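Alginate lyase, family PL7 (Zobellia galactanivorans, PDB 4BE3) degrades alginate as an exolytic lyase of family PL7, probably cutting the uronate chain by beta-elimination. Local coordinates at residues S92-S102 and P269-D280; W152-D162 and F221-I231. All coordinates share one frame; numbering follows the deposited sequence.

Interaction 1 of 2, residues S92-S102 and P269-D280; sequences STSGDARVAAS and PEDNLVWSTGAD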
loop_
_atom_site.group_PDB
_atom_site.type_symbol
_atom_site.label_atom_id
_atom_site.label_comp_id
_atom_site.label_asym_id
_atom_site.label_seq_id
_atom_site.Cartn_x
_atom_site.Cartn_y
_atom_site.Cartn_z
ATOM N N SER A 92 -14.206 -30.638 7.205
ATOM C CA SER A 92 -13.908 -32.067 7.492
ATOM C C SER A 92 -15.066 -32.708 8.207
ATOM O O SER A 92 -15.627 -32.131 9.167
ATOM C CB SER A 92 -12.707 -32.154 8.399
ATOM O OG SER A 92 -12.463 -33.510 8.641
ATOM N N THR A 93 -15.399 -33.953 7.814
ATOM C CA THR A 93 -16.445 -34.718 8.556
ATOM C C THR A 93 -15.827 -35.531 9.652
ATOM O O THR A 93 -16.554 -36.299 10.222
ATOM C CB THR A 93 -17.124 -35.726 7.571
ATOM O OG1 THR A 93 -16.126 -36.493 6.915
ATOM C CG2 THR A 93 -17.859 -34.896 6.475
ATOM N N SER A 94 -14.517 -35.479 9.881
ATOM C CA SER A 94 -13.948 -36.146 11.075
ATOM C C SER A 94 -13.059 -35.160 11.832
ATOM O O SER A 94 -12.689 -34.101 11.307
ATOM C CB SER A 94 -13.075 -37.323 10.617
ATOM O OG SER A 94 -12.062 -36.924 9.689
ATOM N N GLY A 95 -12.770 -35.497 13.098
ATOM C CA GLY A 95 -11.925 -34.555 13.919
ATOM C C GLY A 95 -12.488 -34.849 15.339
ATOM O O GLY A 95 -13.564 -35.514 15.504
ATOM N N ASP A 96 -11.775 -34.359 16.338
ATOM C CA ASP A 96 -12.103 -34.576 17.722
ATOM C C ASP A 96 -12.943 -33.349 18.154
ATOM O O ASP A 96 -12.492 -32.217 18.087
ATOM C CB ASP A 96 -10.780 -34.677 18.456
ATOM C CG ASP A 96 -10.984 -34.904 19.923
ATOM O OD1 ASP A 96 -11.919 -34.346 20.521
ATOM O OD2 ASP A 96 -10.195 -35.665 20.496
ATOM N N ALA A 97 -14.189 -33.570 18.555
ATOM C CA ALA A 97 -15.067 -32.368 18.913
ATOM C C ALA A 97 -14.633 -31.643 20.136
ATOM O O ALA A 97 -15.116 -30.522 20.345
ATOM C CB ALA A 97 -16.530 -32.925 19.168
ATOM N N ARG A 98 -13.686 -32.155 20.917
ATOM C CA ARG A 98 -13.219 -31.391 22.080
ATOM C C ARG A 98 -12.207 -30.286 21.608
ATOM O O ARG A 98 -11.915 -29.415 22.444
ATOM C CB ARG A 98 -12.327 -32.343 22.981
ATOM C CG ARG A 98 -13.301 -33.374 23.634
ATOM C CD ARG A 98 -12.335 -34.367 24.423
ATOM N NE ARG A 98 -11.398 -35.023 23.477
ATOM C CZ ARG A 98 -10.163 -35.483 23.788
ATOM N NH1 ARG A 98 -9.660 -35.412 25.032
ATOM N NH2 ARG A 98 -9.302 -35.949 22.857
ATOM N N VAL A 99 -11.767 -30.393 20.379
ATOM C CA VAL A 99 -10.656 -29.435 19.887
ATOM C C VAL A 99 -11.401 -28.324 19.172
ATOM O O VAL A 99 -12.065 -28.577 18.184
ATOM C CB VAL A 99 -9.736 -30.255 18.937
ATOM C CG1 VAL A 99 -8.659 -29.274 18.441
ATOM C CG2 VAL A 99 -9.064 -31.416 19.757
ATOM N N ALA A 100 -11.087 -27.072 19.552
ATOM C CA ALA A 100 -11.820 -25.842 19.085
ATOM C C ALA A 100 -11.666 -25.756 17.606
ATOM O O ALA A 100 -12.650 -25.320 16.958
ATOM C CB ALA A 100 -11.210 -24.642 19.813
ATOM N N ALA A 101 -10.493 -26.081 17.016
ATOM C CA ALA A 101 -10.419 -25.924 15.525
ATOM C C ALA A 101 -11.118 -26.912 14.672
ATOM O O ALA A 101 -11.204 -26.747 13.451
ATOM C CB ALA A 101 -8.859 -25.904 15.127
ATOM N N SER A 102 -11.555 -28.074 15.291
ATOM C CA SER A 102 -12.055 -29.114 14.395
ATOM C C SER A 102 -13.260 -28.634 13.538
ATOM O O SER A 102 -14.060 -27.832 13.972
ATOM C CB SER A 102 -12.637 -30.316 15.246
ATOM O OG SER A 102 -11.484 -30.935 15.860
ATOM N N PRO A 269 -4.640 -34.695 19.248
ATOM C CA PRO A 269 -5.197 -33.672 20.192
ATOM C C PRO A 269 -4.406 -33.549 21.443
ATOM O O PRO A 269 -4.268 -32.468 21.931
ATOM C CB PRO A 269 -6.605 -34.180 20.475
ATOM C CG PRO A 269 -7.048 -34.774 19.105
ATOM C CD PRO A 269 -5.748 -35.600 18.750
ATOM N N GLU A 270 -3.794 -34.662 21.911
ATOM C CA GLU A 270 -2.979 -34.590 23.135
ATOM C C GLU A 270 -1.851 -33.601 22.974
ATOM O O GLU A 270 -1.392 -32.991 23.924
ATOM C CB GLU A 270 -2.470 -36.057 23.525
ATOM C CG GLU A 270 -3.613 -37.028 23.825
ATOM C CD GLU A 270 -4.541 -37.337 22.587
ATOM O OE1 GLU A 270 -3.960 -37.398 21.448
ATOM O OE2 GLU A 270 -5.847 -37.427 22.715
ATOM N N ASP A 271 -1.359 -33.409 21.784
ATOM C CA ASP A 271 -0.283 -32.439 21.616
ATOM C C ASP A 271 -0.714 -30.966 21.635
ATOM O O ASP A 271 0.071 -30.108 21.977
ATOM C CB ASP A 271 0.513 -32.733 20.339
ATOM C CG ASP A 271 1.279 -34.145 20.473
ATOM O OD1 ASP A 271 1.352 -34.737 21.610
ATOM O OD2 ASP A 271 1.756 -34.649 19.453
ATOM N N ASN A 272 -1.948 -30.662 21.236
ATOM C CA ASN A 272 -2.404 -29.273 21.345
ATOM C C ASN A 272 -3.963 -29.374 21.269
ATOM O O ASN A 272 -4.525 -29.545 20.188
ATOM C CB ASN A 272 -1.963 -28.495 20.133
ATOM C CG ASN A 272 -2.301 -27.043 20.264
ATOM O OD1 ASN A 272 -3.437 -26.659 20.609
ATOM N ND2 ASN A 272 -1.343 -26.196 19.899
ATOM N N LEU A 273 -4.582 -29.360 22.424
ATOM C CA LEU A 273 -6.067 -29.480 22.499
ATOM C C LEU A 273 -6.874 -28.381 21.840
ATOM O O LEU A 273 -8.041 -28.503 21.742
ATOM C CB LEU A 273 -6.600 -29.650 23.974
ATOM C CG LEU A 273 -7.963 -30.367 23.988
ATOM C CD1 LEU A 273 -7.815 -31.812 23.587
ATOM C CD2 LEU A 273 -8.629 -30.370 25.385
ATOM N N VAL A 274 -6.286 -27.254 21.394
ATOM C CA VAL A 274 -7.044 -26.200 20.732
ATOM C C VAL A 274 -6.959 -26.296 19.214
ATOM O O VAL A 274 -7.964 -26.081 18.496
ATOM C CB VAL A 274 -6.528 -24.815 21.125
ATOM C CG1 VAL A 274 -7.248 -23.627 20.368
ATOM C CG2 VAL A 274 -6.728 -24.673 22.646
ATOM N N TRP A 275 -5.784 -26.742 18.717
ATOM C CA TRP A 275 -5.552 -26.709 17.230
ATOM C C TRP A 275 -5.218 -28.063 16.594
ATOM O O TRP A 275 -5.216 -28.101 15.374
ATOM C CB TRP A 275 -4.293 -25.786 16.948
ATOM C CG TRP A 275 -4.553 -24.388 17.386
ATOM C CD1 TRP A 275 -4.127 -23.735 18.544
ATOM C CD2 TRP A 275 -5.322 -23.364 16.635
ATOM N NE1 TRP A 275 -4.568 -22.421 18.540
ATOM C CE2 TRP A 275 -5.318 -22.171 17.455
ATOM C CE3 TRP A 275 -6.047 -23.383 15.440
ATOM C CZ2 TRP A 275 -5.981 -20.982 17.035
ATOM C CZ3 TRP A 275 -6.689 -22.181 14.992
ATOM C CH2 TRP A 275 -6.651 -21.019 15.760
ATOM N N SER A 276 -4.875 -29.127 17.374
ATOM C CA SER A 276 -4.543 -30.436 16.742
ATOM C C SER A 276 -5.799 -31.286 16.822
ATOM O O SER A 276 -6.197 -31.659 17.888
ATOM C CB SER A 276 -3.341 -31.138 17.501
ATOM O OG SER A 276 -2.220 -30.207 17.257
ATOM N N THR A 277 -6.414 -31.507 15.648
ATOM C CA THR A 277 -7.786 -31.972 15.636
ATOM C C THR A 277 -7.972 -33.496 15.468
ATOM O O THR A 277 -9.079 -33.974 15.588
ATOM C CB THR A 277 -8.510 -31.284 14.484
ATOM O OG1 THR A 277 -7.709 -31.398 13.270
ATOM C CG2 THR A 277 -8.542 -29.764 14.759
ATOM N N GLY A 278 -6.895 -34.215 15.155
ATOM C CA GLY A 278 -6.978 -35.712 15.180
ATOM C C GLY A 278 -8.016 -36.243 14.191
ATOM O O GLY A 278 -8.669 -37.222 14.488
ATOM N N ALA A 279 -8.149 -35.637 13.013
ATOM C CA ALA A 279 -9.112 -36.076 12.030
ATOM C C ALA A 279 -8.519 -37.224 11.201
ATOM O O ALA A 279 -7.301 -37.531 11.302
ATOM C CB ALA A 279 -9.344 -34.914 11.049
ATOM N N ASP A 280 -9.375 -37.830 10.396
ATOM C CA ASP A 280 -8.925 -38.921 9.528
ATOM C C ASP A 280 -8.203 -38.290 8.335
ATOM O O ASP A 280 -8.821 -37.413 7.689
ATOM C CB ASP A 280 -10.197 -39.629 8.978
ATOM C CG ASP A 280 -10.896 -40.466 10.081
ATOM O OD1 ASP A 280 -10.257 -40.801 11.113
ATOM O OD2 ASP A 280 -12.095 -40.625 9.905
HETATM O O HOH W 1 -10.271 -27.165 22.520
HETATM O O HOH W 2 -6.716 -35.882 25.227
#

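Interaction 2 of 2, residues W152-D162 and F221-I231; sequences WDYSTAVWGYD and FTKKSDIPQQI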
loop_
_atom_site.group_PDB
_atom_site.type_symbol
_atom_site.label_atom_id
_atom_site.label_comp_id
_atom_site.label_asym_id
_atom_site.label_seq_id
_atom_site.Cartn_x
_atom_site.Cartn_y
_atom_site.Cartn_z
ATOM N N TRP A 152 -2.187 -16.352 21.809
ATOM C CA TRP A 152 -3.508 -17.005 21.759
ATOM C C TRP A 152 -4.350 -16.137 20.825
ATOM O O TRP A 152 -3.973 -14.984 20.554
ATOM C CB TRP A 152 -4.125 -16.987 23.211
ATOM C CG TRP A 152 -3.866 -15.767 24.096
ATOM C CD1 TRP A 152 -2.906 -15.625 25.055
ATOM C CD2 TRP A 152 -4.598 -14.483 24.079
ATOM N NE1 TRP A 152 -3.031 -14.372 25.638
ATOM C CE2 TRP A 152 -4.046 -13.681 25.072
ATOM C CE3 TRP A 152 -5.711 -14.002 23.306
ATOM C CZ2 TRP A 152 -4.537 -12.411 25.385
ATOM C CZ3 TRP A 152 -6.225 -12.724 23.611
ATOM C CH2 TRP A 152 -5.626 -11.938 24.617
ATOM N N ASP A 153 -5.485 -16.711 20.475
ATOM C CA ASP A 153 -6.516 -16.086 19.636
ATOM C C ASP A 153 -7.697 -15.795 20.554
ATOM O O ASP A 153 -8.041 -16.619 21.426
ATOM C CB ASP A 153 -7.035 -17.069 18.615
ATOM C CG ASP A 153 -6.170 -17.227 17.376
ATOM O OD1 ASP A 153 -4.919 -17.053 17.410
ATOM O OD2 ASP A 153 -6.754 -17.601 16.334
ATOM N N TYR A 154 -8.370 -14.689 20.335
ATOM C CA TYR A 154 -9.604 -14.368 21.017
ATOM C C TYR A 154 -10.695 -14.407 19.976
ATOM O O TYR A 154 -10.594 -13.776 18.925
ATOM C CB TYR A 154 -9.466 -12.989 21.527
ATOM C CG TYR A 154 -10.750 -12.554 22.208
ATOM C CD1 TYR A 154 -11.361 -13.356 23.211
ATOM C CD2 TYR A 154 -11.468 -11.440 21.724
ATOM C CE1 TYR A 154 -12.627 -12.973 23.786
ATOM C CE2 TYR A 154 -12.640 -10.999 22.343
ATOM C CZ TYR A 154 -13.212 -11.756 23.361
ATOM O OH TYR A 154 -14.376 -11.311 23.859
ATOM N N SER A 155 -11.716 -15.270 20.171
ATOM C CA SER A 155 -12.665 -15.580 19.140
ATOM C C SER A 155 -14.009 -14.882 19.356
ATOM O O SER A 155 -14.566 -14.894 20.491
ATOM C CB SER A 155 -12.912 -17.167 19.156
ATOM O OG SER A 155 -13.719 -17.472 18.054
ATOM N N THR A 156 -14.596 -14.323 18.330
ATOM C CA THR A 156 -15.825 -13.534 18.460
ATOM C C THR A 156 -16.847 -14.060 17.499
ATOM O O THR A 156 -16.586 -14.127 16.239
ATOM C CB THR A 156 -15.536 -12.067 18.093
ATOM O OG1 THR A 156 -14.686 -11.508 19.110
ATOM C CG2 THR A 156 -16.833 -11.208 18.108
ATOM N N ALA A 157 -18.024 -14.471 17.957
ATOM C CA ALA A 157 -19.031 -14.991 17.072
ATOM C C ALA A 157 -19.697 -14.000 16.129
ATOM O O ALA A 157 -19.870 -12.787 16.532
ATOM C CB ALA A 157 -20.148 -15.616 17.916
ATOM N N VAL A 158 -19.918 -14.417 14.885
ATOM C CA VAL A 158 -20.719 -13.575 13.979
ATOM C C VAL A 158 -22.146 -14.137 13.933
ATOM O O VAL A 158 -23.144 -13.439 14.412
ATOM C CB VAL A 158 -20.099 -13.588 12.496
ATOM C CG1 VAL A 158 -20.976 -12.682 11.624
ATOM C CG2 VAL A 158 -18.678 -13.000 12.693
ATOM N N TRP A 159 -22.325 -15.322 13.365
ATOM C CA TRP A 159 -23.680 -16.023 13.368
ATOM C C TRP A 159 -23.330 -17.373 13.964
ATOM O O TRP A 159 -22.405 -18.079 13.512
ATOM C CB TRP A 159 -24.140 -16.292 11.960
ATOM C CG TRP A 159 -24.363 -14.944 11.250
ATOM C CD1 TRP A 159 -25.284 -13.954 11.562
ATOM C CD2 TRP A 159 -23.702 -14.542 10.058
ATOM N NE1 TRP A 159 -25.207 -12.895 10.616
ATOM C CE2 TRP A 159 -24.258 -13.234 9.668
ATOM C CE3 TRP A 159 -22.667 -15.148 9.277
ATOM C CZ2 TRP A 159 -23.778 -12.517 8.580
ATOM C CZ3 TRP A 159 -22.212 -14.410 8.111
ATOM C CH2 TRP A 159 -22.767 -13.106 7.788
ATOM N N GLY A 160 -23.991 -17.725 15.091
ATOM C CA GLY A 160 -23.687 -19.049 15.619
ATOM C C GLY A 160 -22.749 -18.933 16.812
ATOM O O GLY A 160 -22.771 -17.913 17.556
ATOM N N TYR A 161 -21.856 -19.898 16.896
ATOM C CA TYR A 161 -20.963 -19.964 18.035
ATOM C C TYR A 161 -19.584 -19.338 17.701
ATOM O O TYR A 161 -19.257 -19.087 16.534
ATOM C CB TYR A 161 -20.601 -21.407 18.289
ATOM C CG TYR A 161 -21.853 -22.238 18.694
ATOM C CD1 TYR A 161 -22.820 -21.692 19.564
ATOM C CD2 TYR A 161 -21.997 -23.508 18.164
ATOM C CE1 TYR A 161 -24.006 -22.477 19.934
ATOM C CE2 TYR A 161 -23.109 -24.320 18.591
ATOM C CZ TYR A 161 -24.028 -23.742 19.490
ATOM O OH TYR A 161 -25.160 -24.522 19.895
ATOM N N ASP A 162 -18.823 -19.035 18.706
ATOM C CA ASP A 162 -17.368 -18.731 18.449
ATOM C C ASP A 162 -16.536 -20.067 18.602
ATOM O O ASP A 162 -17.136 -21.146 18.776
ATOM C CB ASP A 162 -16.833 -17.603 19.362
ATOM C CG ASP A 162 -16.877 -17.967 20.809
ATOM O OD1 ASP A 162 -16.525 -19.107 21.222
ATOM O OD2 ASP A 162 -17.300 -17.074 21.569
ATOM N N PHE A 221 -4.808 -5.765 25.482
ATOM C CA PHE A 221 -4.391 -6.986 26.192
ATOM C C PHE A 221 -2.977 -6.871 26.765
ATOM O O PHE A 221 -2.188 -7.797 26.571
ATOM C CB PHE A 221 -4.520 -8.247 25.234
ATOM C CG PHE A 221 -5.911 -8.430 24.705
ATOM C CD1 PHE A 221 -7.032 -8.516 25.590
ATOM C CD2 PHE A 221 -6.145 -8.500 23.352
ATOM C CE1 PHE A 221 -8.328 -8.709 25.105
ATOM C CE2 PHE A 221 -7.455 -8.732 22.837
ATOM C CZ PHE A 221 -8.539 -8.810 23.694
ATOM N N THR A 222 -2.672 -5.768 27.450
ATOM C CA THR A 222 -1.235 -5.473 27.742
ATOM C C THR A 222 -0.847 -6.045 29.117
ATOM O O THR A 222 0.326 -6.019 29.460
ATOM C CB THR A 222 -0.942 -3.979 27.680
ATOM O OG1 THR A 222 -1.762 -3.349 28.674
ATOM C CG2 THR A 222 -1.448 -3.385 26.329
ATOM N N LYS A 223 -1.821 -6.573 29.889
ATOM C CA LYS A 223 -1.448 -7.316 31.132
ATOM C C LYS A 223 -2.294 -8.492 31.455
ATOM O O LYS A 223 -3.403 -8.672 30.862
ATOM C CB LYS A 223 -1.393 -6.394 32.327
ATOM C CG LYS A 223 -2.364 -5.259 32.335
ATOM C CD LYS A 223 -1.500 -3.972 32.467
ATOM C CE LYS A 223 -2.192 -2.893 33.305
ATOM N NZ LYS A 223 -3.653 -3.267 33.254
ATOM N N LYS A 224 -1.824 -9.297 32.418
ATOM C CA LYS A 224 -2.507 -10.581 32.691
ATOM C C LYS A 224 -3.973 -10.402 33.037
ATOM O O LYS A 224 -4.812 -11.202 32.590
ATOM C CB LYS A 224 -1.802 -11.376 33.769
ATOM C CG LYS A 224 -0.435 -11.832 33.313
ATOM C CD LYS A 224 -0.482 -13.237 32.730
ATOM C CE LYS A 224 0.871 -13.559 32.103
ATOM N NZ LYS A 224 1.936 -13.191 33.077
ATOM N N SER A 225 -4.305 -9.314 33.739
ATOM C CA SER A 225 -5.679 -9.066 34.175
ATOM C C SER A 225 -6.629 -8.629 33.039
ATOM O O SER A 225 -7.856 -8.493 33.218
ATOM C CB SER A 225 -5.706 -8.072 35.312
ATOM O OG SER A 225 -4.954 -6.966 34.934
ATOM N N ASP A 226 -6.040 -8.374 31.875
ATOM C CA ASP A 226 -6.798 -8.157 30.648
ATOM C C ASP A 226 -7.037 -9.392 29.765
ATOM O O ASP A 226 -7.812 -9.306 28.821
ATOM C CB ASP A 226 -6.068 -7.141 29.742
ATOM C CG ASP A 226 -5.999 -5.736 30.333
ATOM O OD1 ASP A 226 -7.008 -5.237 30.849
ATOM O OD2 ASP A 226 -4.902 -5.133 30.257
ATOM N N ILE A 227 -6.444 -10.540 30.055
ATOM C CA ILE A 227 -6.733 -11.699 29.201
ATOM C C ILE A 227 -8.190 -12.096 29.343
ATOM O O ILE A 227 -8.661 -12.332 30.472
ATOM C CB ILE A 227 -5.788 -12.846 29.589
ATOM C CG1 ILE A 227 -4.330 -12.407 29.489
ATOM C CG2 ILE A 227 -6.163 -14.187 28.873
ATOM C CD1 ILE A 227 -3.330 -13.504 29.810
ATOM N N PRO A 228 -8.950 -12.188 28.271
ATOM C CA PRO A 228 -10.360 -12.575 28.483
ATOM C C PRO A 228 -10.577 -13.971 29.164
ATOM O O PRO A 228 -9.812 -14.912 29.001
ATOM C CB PRO A 228 -10.919 -12.646 27.044
ATOM C CG PRO A 228 -10.044 -11.736 26.234
ATOM C CD PRO A 228 -8.654 -11.875 26.862
ATOM N N GLN A 229 -11.679 -14.105 29.892
ATOM C CA GLN A 229 -11.995 -15.460 30.394
ATOM C C GLN A 229 -12.065 -16.520 29.349
ATOM O O GLN A 229 -11.746 -17.719 29.627
ATOM C CB GLN A 229 -13.350 -15.393 31.172
ATOM C CG GLN A 229 -13.556 -16.638 32.139
ATOM C CD GLN A 229 -12.567 -16.678 33.371
ATOM O OE1 GLN A 229 -11.992 -15.663 33.731
ATOM N NE2 GLN A 229 -12.328 -17.899 33.992
ATOM N N GLN A 230 -12.444 -16.177 28.073
ATOM C CA GLN A 230 -12.503 -17.161 27.060
ATOM C C GLN A 230 -11.134 -17.808 26.879
ATOM O O GLN A 230 -11.111 -19.021 26.606
ATOM C CB GLN A 230 -12.895 -16.504 25.680
ATOM C CG GLN A 230 -12.920 -17.595 24.558
ATOM C CD GLN A 230 -13.134 -16.892 23.184
ATOM O OE1 GLN A 230 -14.328 -16.408 22.825
ATOM N NE2 GLN A 230 -12.040 -16.662 22.535
ATOM N N ILE A 231 -10.084 -17.000 27.004
ATOM C CA ILE A 231 -8.686 -17.527 26.749
ATOM C C ILE A 231 -8.343 -18.467 27.953
ATOM O O ILE A 231 -7.907 -19.561 27.778
ATOM C CB ILE A 231 -7.654 -16.432 26.774
ATOM C CG1 ILE A 231 -7.922 -15.342 25.683
ATOM C CG2 ILE A 231 -6.241 -17.040 26.671
ATOM C CD1 ILE A 231 -8.424 -15.891 24.451
#

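Interaction 1 of 2, residues S92-S102 and P269-D280
The Arg-98 guanidinium carries carboxylates at its edge: Asp-96 OD2 and, across the contact, Glu-270 OE2 lie near its plane, together with a water joining NH1 to OE2. One face is overlain, off-centre, by Leu-273 CD1 in the modelled conformer. Arg-98 grips Asp-96 side-on, NE reaching the syn lone pair of OD1 at 3.1 Å and NH2 meeting OD2, whereas its salt bridge from NH2 to Glu-270 OE2 is long, 3.8 Å. The Trp-275 ring has Val-274 CG1 over one face, and Ala-101 CB approaches its CE3 obliquely at 3.8 Å. Between these groups Val-99 is straddled by backbone carbonyls: with CG1 anti to its backbone N (chi1 179°), that methyl packs against Val-274 O and CG2 against Ser-276 O, and CG2 also meets Pro-269 CB at 3.8 Å. Three hydrogen bonds link the two loops of this beta jelly roll: Ala-101 N to Val-274 O (2.9 Å), Asp-96 N to Thr-277 O (2.8 Å), and Asp-280 N to Ser-94 OG (2.9 Å, 160°). Thr-277 turns CG2 to Ser-102, while its OG1 is bonded to Asn-265 N. A second water bridges Arg-98 O and Leu-273 O. Main-chain groups thus supply most of the direct hydrogen bonds, with Val-99 and Thr-277 filling between them, and the double grip of Arg-98 probably offsets much of the Asp-96 charge beside Glu-270.

Interaction 2 of 2, residues W152-D162 and F221-I231
Trp-152 is engaged at its edge and over a face at once: its CH2 edge points into the face of Phe-221, while Ile-231 lies over a face of the same indole. In this beta jelly roll the contact joins the start of strand 153-157, paired antiparallel with strand 133-141, and the residue before it to the loop and first turn of helix 229-234. The aromatic pair is T-shaped, planes at 70° and six-membered centroids 5.0 Å apart, with Trp-152 CH2 only 3.5 Å from Phe-221 CG. Ile-231 CG1 makes a CH-pi contact 3.8 Å from the centroid of the Trp-152 six-membered ring, and its CG2 reaches back over CG of the indole. Trp-152 CG sits between backbone N and carbonyl carbon (chi1 36°), which directs the ring into the pocket formed by Phe-221, Ile-227, Pro-228 and Ile-231. Here the indole NE1 is bonded to Gly-242 O; replacement by an alanine would probably leave that carbonyl without its donor and open a gap between Phe-221 and Ile-231. Gln-230, its chain extended, passes the Tyr-154 ring and brings its amide beside the Ser-155 backbone. Pro-228, at the N-cap position, accepts from Ile-231 N through its O and touches both aromatic residues, Trp-152 just before the strand and Tyr-154 within it: CD approaches Trp-152 CH2 at 3.8 Å, and CG lies over one face of Tyr-154, 4.0 Å from the ring centroid.

Overall arrangement
Interaction 2 is nested along the chain inside the loop that interaction 1 closes, and the two meet where Trp-275 CH2 packs 3.5 Å from Asp-153 OD2. Their centres are about 20 Å apart. Interaction 1 joins two loops, is only partly buried, and combines mostly backbone hydrogen bonds and waters with a charged network that includes exposed Glu-270; interaction 2 sets a strand against a helix start and is buried and mainly aromatic and aliphatic, with one amide beside the strand backbone. Strand 121-126 serves both: Lys-126 bonds Ala-100 O beside the first, and Lys-122 bridges to Asp-153 beside the second. The side chains of Trp-275 and Asp-153 each lie about 13 Å from the bound tartrate, so neither contributes directly to that pocket.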